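PDB 4U3W: 2-aminomuconate 6-semialdehyde dehydrogenase from Burkholderia cenocepacia, which probably oxidises 2-aminomuconate 6-semialdehyde to the corresponding acid with a nicotinamide cofactor, as a member of the aldehyde dehydrogenase family. Local coordinates for residues A[312-315]-A[316-320]; A[347-350]-A[351-355]; A[397-400]-A[401-404]; A[453-457]-A[458-462]. One frame throughout, in Å; residues are numbered along the deposited sequence.

Contact 1: A[312-315]-A[316-320]; sequences VYVE and RPIFE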
# COMPACT_ATOMS: atom_id res chain seq x y z
N VAL A 312 37.64 -1.11 4.25
CA VAL A 312 37.21 -1.06 5.66
C VAL A 312 37.73 0.24 6.28
O VAL A 312 38.89 0.60 6.05
CB VAL A 312 37.75 -2.28 6.48
CG1 VAL A 312 37.17 -2.25 7.94
CG2 VAL A 312 37.38 -3.59 5.78
N TYR A 313 36.86 0.95 7.03
CA TYR A 313 37.30 2.14 7.76
C TYR A 313 37.03 1.96 9.25
O TYR A 313 35.91 1.70 9.64
CB TYR A 313 36.59 3.42 7.28
CG TYR A 313 36.78 3.70 5.76
CD1 TYR A 313 37.93 4.30 5.27
CD2 TYR A 313 35.78 3.37 4.87
CE1 TYR A 313 38.09 4.57 3.87
CE2 TYR A 313 35.91 3.62 3.47
CZ TYR A 313 37.08 4.21 3.00
OH TYR A 313 37.13 4.43 1.66
N VAL A 314 38.07 2.11 10.07
CA VAL A 314 37.95 1.84 11.51
C VAL A 314 38.37 3.10 12.26
O VAL A 314 39.38 3.72 11.93
CB VAL A 314 38.82 0.64 11.93
CG1 VAL A 314 38.72 0.35 13.44
CG2 VAL A 314 38.41 -0.61 11.11
N GLU A 315 37.56 3.50 13.24
CA GLU A 315 37.85 4.72 13.97
C GLU A 315 39.21 4.56 14.68
O GLU A 315 39.50 3.50 15.27
CB GLU A 315 36.73 5.05 14.97
CG GLU A 315 36.78 6.46 15.46
CD GLU A 315 35.60 6.77 16.42
OE1 GLU A 315 34.65 5.96 16.51
OE2 GLU A 315 35.67 7.81 17.06
N ARG A 316 40.03 5.61 14.63
CA ARG A 316 41.44 5.48 14.99
C ARG A 316 41.73 4.85 16.39
O ARG A 316 42.66 4.07 16.48
CB ARG A 316 42.13 6.86 14.89
CG ARG A 316 43.65 6.79 14.87
CD ARG A 316 44.25 8.16 14.71
NE ARG A 316 43.84 8.81 13.47
CZ ARG A 316 44.40 8.59 12.29
NH1 ARG A 316 45.37 7.69 12.16
NH2 ARG A 316 43.97 9.24 11.22
N PRO A 317 40.95 5.15 17.46
CA PRO A 317 41.37 4.53 18.73
C PRO A 317 41.34 2.99 18.79
O PRO A 317 42.04 2.42 19.63
CB PRO A 317 40.36 5.10 19.75
CG PRO A 317 39.91 6.36 19.16
CD PRO A 317 39.86 6.13 17.67
N ILE A 318 40.60 2.30 17.92
CA ILE A 318 40.63 0.85 17.95
C ILE A 318 41.28 0.26 16.69
O ILE A 318 41.21 -0.95 16.46
CB ILE A 318 39.20 0.24 18.09
CG1 ILE A 318 38.26 0.77 17.01
CG2 ILE A 318 38.61 0.48 19.49
CD1 ILE A 318 37.04 -0.12 16.79
N PHE A 319 41.87 1.12 15.85
CA PHE A 319 42.35 0.66 14.53
C PHE A 319 43.41 -0.45 14.65
O PHE A 319 43.26 -1.53 14.06
CB PHE A 319 42.91 1.86 13.72
CG PHE A 319 43.62 1.48 12.43
CD1 PHE A 319 42.91 1.17 11.28
CD2 PHE A 319 45.00 1.48 12.36
CE1 PHE A 319 43.58 0.86 10.09
CE2 PHE A 319 45.65 1.16 11.19
CZ PHE A 319 44.94 0.83 10.05
N GLU A 320 44.45 -0.23 15.44
CA GLU A 320 45.55 -1.22 15.53
C GLU A 320 45.10 -2.56 16.09
O GLU A 320 45.45 -3.61 15.55
CB GLU A 320 46.71 -0.66 16.38
CG GLU A 320 47.45 0.45 15.67
CD GLU A 320 48.88 0.64 16.18
OE1 GLU A 320 49.38 -0.18 16.99
OE2 GLU A 320 49.52 1.62 15.73

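Contact 2: A[347-350]-A[351-355]; sequences PLIS and RGHRD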
# COMPACT_ATOMS: atom_id res chain seq x y z
N PRO A 347 38.76 -22.19 -3.55
CA PRO A 347 39.54 -21.50 -4.58
C PRO A 347 38.72 -20.34 -5.24
O PRO A 347 37.49 -20.26 -5.07
CB PRO A 347 39.77 -22.62 -5.65
CG PRO A 347 38.56 -23.46 -5.57
CD PRO A 347 38.19 -23.46 -4.03
N LEU A 348 39.40 -19.48 -6.00
CA LEU A 348 38.71 -18.63 -7.00
C LEU A 348 38.15 -19.47 -8.12
O LEU A 348 38.45 -20.69 -8.27
CB LEU A 348 39.64 -17.58 -7.58
CG LEU A 348 40.26 -16.71 -6.47
CD1 LEU A 348 41.28 -15.70 -7.08
CD2 LEU A 348 39.25 -16.00 -5.61
N ILE A 349 37.28 -18.84 -8.92
CA ILE A 349 36.51 -19.57 -9.89
C ILE A 349 37.37 -20.19 -10.99
O ILE A 349 36.97 -21.20 -11.55
CB ILE A 349 35.41 -18.65 -10.56
CG1 ILE A 349 34.42 -19.47 -11.36
CG2 ILE A 349 36.05 -17.49 -11.37
CD1 ILE A 349 33.63 -20.45 -10.46
N SER A 350 38.51 -19.58 -11.29
CA SER A 350 39.26 -20.01 -12.50
C SER A 350 40.68 -19.50 -12.41
O SER A 350 40.95 -18.55 -11.68
CB SER A 350 38.63 -19.45 -13.80
OG SER A 350 38.95 -18.06 -13.88
N ARG A 351 41.59 -20.11 -13.16
CA ARG A 351 42.96 -19.61 -13.09
C ARG A 351 43.11 -18.24 -13.75
O ARG A 351 43.95 -17.44 -13.33
CB ARG A 351 43.97 -20.61 -13.71
CG ARG A 351 44.33 -21.67 -12.65
CD ARG A 351 45.21 -22.79 -13.17
NE ARG A 351 46.62 -22.40 -13.21
CZ ARG A 351 47.51 -22.65 -12.25
NH1 ARG A 351 47.17 -23.29 -11.14
NH2 ARG A 351 48.78 -22.28 -12.42
N GLY A 352 42.30 -17.97 -14.76
CA GLY A 352 42.20 -16.64 -15.34
C GLY A 352 41.76 -15.59 -14.32
O GLY A 352 42.32 -14.48 -14.24
N HIS A 353 40.74 -15.91 -13.53
CA HIS A 353 40.36 -14.93 -12.52
C HIS A 353 41.46 -14.76 -11.49
O HIS A 353 41.74 -13.66 -11.02
CB HIS A 353 39.03 -15.30 -11.83
CG HIS A 353 38.55 -14.26 -10.87
ND1 HIS A 353 38.34 -12.95 -11.24
CD2 HIS A 353 38.21 -14.33 -9.55
CE1 HIS A 353 37.93 -12.25 -10.19
NE2 HIS A 353 37.83 -13.07 -9.16
N ARG A 354 42.07 -15.87 -11.09
CA ARG A 354 43.17 -15.75 -10.18
C ARG A 354 44.30 -14.86 -10.74
O ARG A 354 44.91 -14.08 -10.00
CB ARG A 354 43.73 -17.11 -9.85
CG ARG A 354 44.90 -16.95 -9.01
CD ARG A 354 45.36 -18.20 -8.44
NE ARG A 354 46.30 -18.85 -9.33
CZ ARG A 354 46.96 -19.93 -8.95
NH1 ARG A 354 47.79 -20.49 -9.81
NH2 ARG A 354 46.76 -20.44 -7.69
N ASP A 355 44.57 -14.96 -12.04
CA ASP A 355 45.57 -14.09 -12.65
C ASP A 355 45.22 -12.62 -12.44
O ASP A 355 46.10 -11.81 -12.14
CB ASP A 355 45.70 -14.35 -14.16
CG ASP A 355 46.41 -15.66 -14.49
OD1 ASP A 355 47.13 -16.20 -13.63
OD2 ASP A 355 46.23 -16.16 -15.64

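Contact 3: A[397-400]-A[401-404]; sequences GLPD and SARC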
# COMPACT_ATOMS: atom_id res chain seq x y z
N GLY A 397 47.63 1.22 4.66
CA GLY A 397 48.59 2.21 4.15
C GLY A 397 48.29 2.85 2.81
O GLY A 397 49.05 3.68 2.35
N LEU A 398 47.19 2.51 2.17
CA LEU A 398 46.87 3.12 0.87
C LEU A 398 45.92 4.33 1.02
O LEU A 398 45.00 4.31 1.83
CB LEU A 398 46.25 2.07 -0.05
CG LEU A 398 47.15 0.87 -0.38
CD1 LEU A 398 46.37 -0.20 -1.16
CD2 LEU A 398 48.35 1.36 -1.23
N PRO A 399 46.14 5.39 0.22
CA PRO A 399 45.25 6.57 0.24
C PRO A 399 43.95 6.29 -0.51
O PRO A 399 43.96 5.37 -1.33
CB PRO A 399 46.08 7.65 -0.47
CG PRO A 399 46.94 6.85 -1.46
CD PRO A 399 47.30 5.58 -0.69
N ASP A 400 42.90 7.07 -0.26
CA ASP A 400 41.58 6.85 -0.87
C ASP A 400 41.61 6.87 -2.40
O ASP A 400 40.73 6.31 -3.09
CB ASP A 400 40.59 7.91 -0.34
CG ASP A 400 40.19 7.68 1.13
OD1 ASP A 400 40.70 6.73 1.76
OD2 ASP A 400 39.34 8.45 1.64
N SER A 401 42.67 7.49 -2.94
CA SER A 401 42.85 7.64 -4.38
C SER A 401 43.49 6.44 -5.07
O SER A 401 43.54 6.39 -6.31
CB SER A 401 43.74 8.86 -4.63
OG SER A 401 44.98 8.62 -4.00
N ALA A 402 44.01 5.48 -4.30
CA ALA A 402 44.74 4.35 -4.90
C ALA A 402 43.80 3.45 -5.72
O ALA A 402 42.62 3.29 -5.38
CB ALA A 402 45.45 3.54 -3.84
N ARG A 403 44.33 2.90 -6.83
CA ARG A 403 43.52 2.02 -7.68
C ARG A 403 43.04 0.80 -6.87
O ARG A 403 41.92 0.32 -7.05
CB ARG A 403 44.29 1.59 -8.94
CG ARG A 403 44.70 2.75 -9.86
CD ARG A 403 45.45 2.22 -11.11
NE ARG A 403 44.65 1.14 -11.67
CZ ARG A 403 45.13 0.15 -12.41
NH1 ARG A 403 46.41 0.07 -12.69
NH2 ARG A 403 44.30 -0.77 -12.85
N CYS A 404 43.86 0.30 -5.96
CA CYS A 404 43.51 -0.92 -5.25
C CYS A 404 42.41 -0.74 -4.22
O CYS A 404 41.87 -1.75 -3.76
CB CYS A 404 44.74 -1.55 -4.58
SG CYS A 404 45.79 -2.40 -5.85

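Contact 4: A[453-457]-A[458-462]; sequences KQIET and GIVWV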
# COMPACT_ATOMS: atom_id res chain seq x y z
N LYS A 453 21.53 6.70 6.76
CA LYS A 453 20.65 7.45 5.85
C LYS A 453 21.44 8.32 4.85
O LYS A 453 20.91 8.72 3.82
CB LYS A 453 19.69 8.36 6.67
N GLN A 454 22.72 8.57 5.15
CA GLN A 454 23.57 9.38 4.29
C GLN A 454 24.35 8.55 3.28
O GLN A 454 24.94 9.11 2.36
CB GLN A 454 24.58 10.17 5.15
CG GLN A 454 23.94 11.09 6.18
CD GLN A 454 24.98 11.82 7.01
OE1 GLN A 454 25.72 12.69 6.50
NE2 GLN A 454 25.07 11.45 8.29
N ILE A 455 24.37 7.23 3.45
CA ILE A 455 25.23 6.40 2.60
C ILE A 455 24.58 6.21 1.21
O ILE A 455 23.40 5.80 1.09
CB ILE A 455 25.54 5.01 3.22
CG1 ILE A 455 26.19 5.13 4.60
CG2 ILE A 455 26.45 4.17 2.32
CD1 ILE A 455 27.34 6.01 4.61
N GLU A 456 25.34 6.48 0.16
CA GLU A 456 24.79 6.47 -1.20
C GLU A 456 24.89 5.09 -1.82
O GLU A 456 25.64 4.87 -2.77
CB GLU A 456 25.52 7.51 -2.06
CG GLU A 456 25.22 8.94 -1.59
CD GLU A 456 26.19 9.98 -2.17
OE1 GLU A 456 27.19 9.61 -2.83
OE2 GLU A 456 25.94 11.18 -1.93
N THR A 457 24.16 4.13 -1.26
CA THR A 457 24.19 2.74 -1.74
C THR A 457 22.75 2.22 -1.82
O THR A 457 21.82 2.86 -1.32
CB THR A 457 24.97 1.80 -0.83
OG1 THR A 457 24.41 1.91 0.50
CG2 THR A 457 26.45 2.14 -0.78
N GLY A 458 22.58 1.03 -2.38
CA GLY A 458 21.25 0.45 -2.53
C GLY A 458 20.83 -0.20 -1.22
O GLY A 458 19.63 -0.29 -0.94
N ILE A 459 21.83 -0.64 -0.44
CA ILE A 459 21.58 -1.34 0.82
C ILE A 459 22.54 -0.85 1.89
O ILE A 459 23.72 -0.66 1.59
CB ILE A 459 21.76 -2.86 0.69
CG1 ILE A 459 20.84 -3.42 -0.40
CG2 ILE A 459 21.33 -3.55 2.02
CD1 ILE A 459 21.62 -3.78 -1.70
N VAL A 460 22.07 -0.67 3.13
CA VAL A 460 23.02 -0.40 4.24
C VAL A 460 22.67 -1.34 5.40
O VAL A 460 21.49 -1.32 5.82
CB VAL A 460 22.96 1.06 4.78
CG1 VAL A 460 23.94 1.24 6.01
CG2 VAL A 460 23.22 2.13 3.65
N TRP A 461 23.62 -2.20 5.83
CA TRP A 461 23.43 -3.03 7.02
C TRP A 461 24.04 -2.37 8.28
O TRP A 461 25.09 -1.76 8.18
CB TRP A 461 24.05 -4.43 6.84
CG TRP A 461 23.29 -5.30 5.90
CD1 TRP A 461 22.07 -5.94 6.12
CD2 TRP A 461 23.69 -5.65 4.57
NE1 TRP A 461 21.71 -6.65 5.00
CE2 TRP A 461 22.67 -6.48 4.03
CE3 TRP A 461 24.79 -5.32 3.78
CZ2 TRP A 461 22.73 -6.99 2.73
CZ3 TRP A 461 24.86 -5.86 2.47
CH2 TRP A 461 23.83 -6.67 1.97
N VAL A 462 23.35 -2.49 9.43
CA VAL A 462 23.87 -1.98 10.69
C VAL A 462 24.05 -3.18 11.63
O VAL A 462 23.03 -3.87 11.97
CB VAL A 462 22.92 -0.89 11.33
CG1 VAL A 462 23.58 -0.29 12.60
CG2 VAL A 462 22.68 0.22 10.31

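Contact 1: A[312-315]-A[316-320]
At E315 the chain leaves an extended strand and folds back at once, so that the CA atoms of V314 and F319 lie 5.5 Å apart. The turn is closed by I318 N giving its hydrogen to E315 O at 3.1 Å, with an N-H...O angle of 154°. Inside the turn, R316 and P317 both have helix-like backbone angles, and F319 N bonds to R316 O. I318 occupies the N-cap position of the helix that follows, so strand end and helix start share a single turn.

The apolar part of the contact lies on the strand face that bears V314. Its CG1, anti to the backbone N (chi1 180°), meets I318 CG1 at 3.6 Å and also touches I318 CD1; the two side chains cross at about a right angle. I318 reaches back with CG1 between its own backbone N and carbonyl carbon (chi1 54°), a rotation that also sets CG1 3.5 Å from E315 O. F319 offers its ring edge, with CD1 4.2 Å from V314 CB, which stands near the ring plane. Further round the turn, P317 CD packs against E315 CG at 3.8 Å. The polar ends of E315 and R316 bond elsewhere: E315 OE1 accepts from A283 N, and R316 NE forms a salt bridge with D420.

Strand 309-315 runs inside the mixed seven-stranded sheet, between 277-281 and 413-419. V314 touches V281 and I416 on these two neighbours; I318 also packs on V281 and F319 on I416, placing the start of helix 319-331 against both.

Contact 2: A[347-350]-A[351-355]
An N-cap opens helix 351-366: S350 OG accepts from H353 N at 2.8 Å, with an N-H...O angle of 163°. OG lies between the S350 backbone N and carbonyl carbon (chi1 75°), turned to the H353 N-H, and this also leaves H353 CB 3.4 Å from the hydroxyl oxygen. The first regular helical bond follows, R354 N to S350 O at 3.0 Å, so one residue satisfies two successive N-H groups. A magnesium ion lies about 5 Å from the S350 side chain.

The residues before the cap fold back on the first turn. The L348 and R354 side chains cross at about a right angle, with L348 CD1 3.6 Å from R354 CA, while L348 CB lies at the edge of the H353 imidazole. I349 CG2 meets H353 CB at 3.7 Å. The imidazole is held further by NE2 bonding to F410 O and by the ring of W172, inclined at about 60°.

On the outer side, R351 and R354 bring their guanidinium groups together, although each is bonded to backbone carbonyls, R351 NH1 to those of G387 and D385 and R354 NH2 to that of F389. R354 NH1 stands 2.9 Å above the plane of the R351 guanidinium, displaced toward its rim.

Contact 3: A[397-400]-A[401-404]
L398 and A402 face each other across a type I beta turn from P399 to A402, and their CB atoms are 4.1 Å apart. The inner side of this turn is the compact part. A402 N bonds to P399 O at 3.0 Å with an almost straight N-H...O angle of 169°. The same oxygen is 3.4 Å from A402 CB, which also meets P399 CD. Deeper in, L398 carries CG beside its backbone N (chi1 -62°) and extends beyond it, which takes CD1 to C404 CB at 4.0 Å. Thus L398 touches two residues of 401-404 by different atoms, CB at the turn and CD1 at the start of the helix.

The outer side is looser and turned to solvent. Here S401 OG comes no nearer to P399 than 3.7 Å, at CG, a plain van der Waals approach to the proline ring. D400 points away from 401-404, and its carboxylate is engaged elsewhere, OD2 in a salt bridge with R428.

The turn joins strand 393-396 of the seven-stranded sheet to the short, weakly bonded helix 403-406. E367 ties the beginning of that helix, its two carboxylate oxygens accepting from R403 N and C404 N, while the L398 and A402 side chains also rest on it. C404 packs on Y360, L363 and A364, so the buried side of the contact meets the end of helix 351-366.

Contact 4: A[453-457]-A[458-462]
The flat group beside this contact is the W461 indole: I459 CG2 sits 3.7 Å above one face, offset toward the rim. The W465 ring meets the indole at about 65°, and W461 NE1 bonds to V467 O. I459 and W461 belong to strand 459-462, the outermost strand of the seven-stranded sheet within this chain. Beyond it, a strand of the second subunit pairs in parallel, so the sheet continues across the interface, as in other aldehyde dehydrogenases. T457 O accepts from T498 OG1 of that subunit.

Ahead of the strand, E456 is the centre of an inverse gamma turn, closed by a weak bond from T457 N to I455 O. The chain then reverses direction, and I455 and V460 come together with their side chains crossing at about a right angle. V460 CG2, beside its backbone N, reaches I455 CB at 3.7 Å and lies 3.4 Å from T457 OG1. I455 also packs on V429 and A438, placing this pair against helix 422-430 and strand 437-441.

T457 has OG1 between its backbone N and carbonyl carbon (chi1 55°), and the hydroxyl donates to I459 O at 2.9 Å from above the carbonyl plane, 62° out of it.

Read from the N terminus, the four contacts follow in series; none nests within or crosses another, and each closes a bend between adjoining residues. Contact 1 turns strand 309-315 into helix 319-331, contact 2 starts helix 351-366, contact 3 leads from strand 393-396 to helix 403-406, and contact 4 feeds strand 459-462. Contacts 1 and 4 place strands in the seven-stranded sheet, and contact 3 follows directly on one of its strands. Contacts 1 and 3 touch directly, Y313 CE1 lying 4.0 Å from D400 OD1. Contact 2 stands apart, its centre about 31 Å from that of contact 1, but its helix reaches contact 3 through C404. Contact 4 carries the sheet to the second subunit.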